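Local coordinates for protein TDP-rhamnose 3'-O-methyltransferase (CalS11) (Micromonospora echinospora, PDB 5HOQ) that probably methylates the 3'-hydroxyl of TDP-rhamnose, a sugar O-methylation step in the biosynthesis of calicheamicin, at residues G77-R82 with D189-E194. Residues are numbered along the deposited sequence; the frame is centred on the assembly and turned at random.
With SO4 (sulfate ion), chain J.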
loop_
_atom_site.group_PDB
_atom_site.type_symbol
_atom_site.label_atom_id
_atom_site.label_comp_id
_atom_site.label_asym_id
_atom_site.label_seq_id
_atom_site.Cartn_x
_atom_site.Cartn_y
_atom_site.Cartn_z
ATOM N N GLY E 77 34.715 10.878 -16.941
ATOM C CA GLY E 77 35.783 10.811 -15.958
ATOM C C GLY E 77 35.776 9.454 -15.292
ATOM O O GLY E 77 34.891 9.153 -14.494
ATOM N N VAL E 78 36.760 8.617 -15.618
ATOM C CA VAL E 78 36.643 7.182 -15.403
ATOM C C VAL E 78 37.707 6.622 -14.461
ATOM O O VAL E 78 37.566 5.474 -13.993
ATOM C CB VAL E 78 36.660 6.479 -16.776
ATOM C CG1 VAL E 78 35.339 6.447 -17.543
ATOM C CG2 VAL E 78 37.941 5.899 -17.291
ATOM N N ARG E 79 38.728 7.401 -14.110
ATOM C CA ARG E 79 39.824 6.957 -13.223
ATOM C C ARG E 79 40.440 5.697 -13.828
ATOM O O ARG E 79 40.796 5.699 -15.014
ATOM C CB ARG E 79 39.308 6.793 -11.795
ATOM C CG ARG E 79 38.464 7.963 -11.272
ATOM C CD ARG E 79 39.250 9.266 -11.144
ATOM N NE ARG E 79 38.373 10.415 -10.885
ATOM C CZ ARG E 79 38.809 11.655 -10.656
ATOM N NH1 ARG E 79 40.114 11.903 -10.648
ATOM N NH2 ARG E 79 37.949 12.651 -10.434
ATOM N N PHE E 80 40.604 4.615 -13.069
ATOM C CA PHE E 80 41.119 3.362 -13.615
ATOM C C PHE E 80 40.030 2.471 -14.208
ATOM O O PHE E 80 40.341 1.361 -14.655
ATOM C CB PHE E 80 41.886 2.578 -12.530
ATOM C CG PHE E 80 43.198 3.219 -12.118
ATOM C CD1 PHE E 80 44.288 3.220 -12.972
ATOM C CD2 PHE E 80 43.334 3.810 -10.874
ATOM C CE1 PHE E 80 45.502 3.824 -12.592
ATOM C CE2 PHE E 80 44.528 4.401 -10.488
ATOM C CZ PHE E 80 45.616 4.404 -11.344
ATOM N N GLY E 81 38.769 2.896 -14.198
ATOM C CA GLY E 81 37.695 2.123 -14.793
ATOM C C GLY E 81 36.887 1.271 -13.838
ATOM O O GLY E 81 36.067 0.469 -14.303
ATOM N N ARG E 82 37.065 1.447 -12.528
ATOM C CA ARG E 82 36.304 0.707 -11.520
ATOM C C ARG E 82 34.806 0.645 -11.851
ATOM O O ARG E 82 34.196 -0.428 -11.811
ATOM C CB ARG E 82 36.533 1.358 -10.145
ATOM C CG ARG E 82 35.556 0.915 -9.030
ATOM C CD ARG E 82 35.738 1.691 -7.709
ATOM N NE ARG E 82 35.413 3.118 -7.829
ATOM C CZ ARG E 82 35.383 3.984 -6.814
ATOM N NH1 ARG E 82 35.655 3.598 -5.583
ATOM N NH2 ARG E 82 35.082 5.257 -7.026
ATOM N N ASP E 189 32.084 12.498 -13.093
ATOM C CA ASP E 189 33.259 12.513 -12.209
ATOM C C ASP E 189 34.369 13.347 -12.849
ATOM O O ASP E 189 35.527 12.928 -12.961
ATOM C CB ASP E 189 33.730 11.094 -11.914
ATOM C CG ASP E 189 34.808 11.040 -10.835
ATOM O OD1 ASP E 189 34.967 12.025 -10.091
ATOM O OD2 ASP E 189 35.489 9.997 -10.734
ATOM N N LEU E 190 34.007 14.563 -13.263
ATOM C CA LEU E 190 34.885 15.459 -14.002
ATOM C C LEU E 190 35.543 16.537 -13.143
ATOM O O LEU E 190 36.459 17.201 -13.630
ATOM C CB LEU E 190 34.110 16.143 -15.138
ATOM C CG LEU E 190 33.581 15.259 -16.263
ATOM C CD1 LEU E 190 32.608 16.049 -17.122
ATOM C CD2 LEU E 190 34.730 14.722 -17.100
ATOM N N ASP E 191 35.073 16.764 -11.914
ATOM C CA ASP E 191 35.690 17.720 -10.989
ATOM C C ASP E 191 35.481 19.190 -11.346
ATOM O O ASP E 191 35.192 20.003 -10.459
ATOM C CB ASP E 191 37.201 17.464 -10.867
ATOM C CG ASP E 191 37.514 16.174 -10.143
ATOM O OD1 ASP E 191 36.637 15.654 -9.408
ATOM O OD2 ASP E 191 38.637 15.671 -10.329
ATOM N N LEU E 192 35.648 19.561 -12.613
ATOM C CA LEU E 192 35.782 20.963 -12.988
ATOM C C LEU E 192 34.540 21.527 -13.669
ATOM O O LEU E 192 33.765 20.818 -14.333
ATOM C CB LEU E 192 36.984 21.153 -13.916
ATOM C CG LEU E 192 38.275 20.517 -13.380
ATOM C CD1 LEU E 192 39.402 20.744 -14.358
ATOM C CD2 LEU E 192 38.645 21.068 -12.013
ATOM N N TYR E 193 34.435 22.855 -13.543
ATOM C CA TYR E 193 33.289 23.626 -14.005
ATOM C C TYR E 193 33.088 23.535 -15.513
ATOM O O TYR E 193 31.988 23.223 -15.983
ATOM C CB TYR E 193 33.478 25.081 -13.596
ATOM C CG TYR E 193 32.482 26.008 -14.223
ATOM C CD1 TYR E 193 31.163 26.026 -13.799
ATOM C CD2 TYR E 193 32.863 26.871 -15.238
ATOM C CE1 TYR E 193 30.253 26.876 -14.370
ATOM C CE2 TYR E 193 31.950 27.729 -15.824
ATOM C CZ TYR E 193 30.648 27.723 -15.380
ATOM O OH TYR E 193 29.741 28.575 -15.929
ATOM N N GLU E 194 34.106 23.885 -16.292
ATOM C CA GLU E 194 33.907 23.973 -17.740
ATOM C C GLU E 194 33.535 22.638 -18.374
ATOM O O GLU E 194 32.581 22.603 -19.173
ATOM C CB GLU E 194 35.159 24.553 -18.407
ATOM C CG GLU E 194 35.404 26.031 -18.119
ATOM C CD GLU E 194 34.319 26.964 -18.679
ATOM O OE1 GLU E 194 33.521 26.536 -19.544
ATOM O OE2 GLU E 194 34.271 28.140 -18.252
HETATM S S SO4 J . 36.776 6.754 -3.849
HETATM O O1 SO4 J . 37.270 5.388 -3.792
HETATM O O2 SO4 J . 35.331 6.717 -4.072
HETATM O O3 SO4 J . 37.044 7.448 -2.595
HETATM O O4 SO4 J . 37.441 7.447 -4.945
HETATM O O HOH W 1 40.727 14.372 -9.317
HETATM O O HOH W 2 34.541 7.871 -8.819
#
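The cofactor-binding loop of a Rossmann-fold methyltransferase, here 77-82 between strand 72-76 and helix 82-94, meets the loop that follows the neighbouring parallel strand 183-188 through a salt-bridge network in which R79 joins D189 and D191. R79 presents the edge of its guanidinium group and grips D189 side-on. R79 NE reaches D189 OD2 at 2.9 Å, almost straight at 176°. R79 NH2 reaches D189 OD1 at 3.1 Å. Both nitrogens stand above the carboxylate plane, which is turned 47° from the guanidinium. A bend at chi2 (-65°) swings the R79 chain round to lie beside that carboxylate. R79 NH2 also bonds D191 OD2, at 3.1 Å, and a water accepting from R79 NH1 donates to the same D191 oxygen, so two carboxylates and a water fix the rotation of the guanidinium. Beside this network the two backbones approach closely at G77 and D189, with G77 O 3.4 Å from D189 CB. D216 and E217 bring further carboxylates close to D189 OD1. A second water, donating to D189 OD2 at 3.0 Å, links weakly to R82 NH2, while R82 holds a sulfate, probably from the crystallisation liquor, by weak hydrogen bonds; H51 NE2 also binds that sulfate. R79 and R82 contact S-adenosyl-L-homocysteine, and D189 contacts L-glutamate, in ligand-bound structures of this protein. The pairing joins two loops at the C-terminal ends of the parallel strands, where Rossmann-fold methyltransferases place their cofactor and active site.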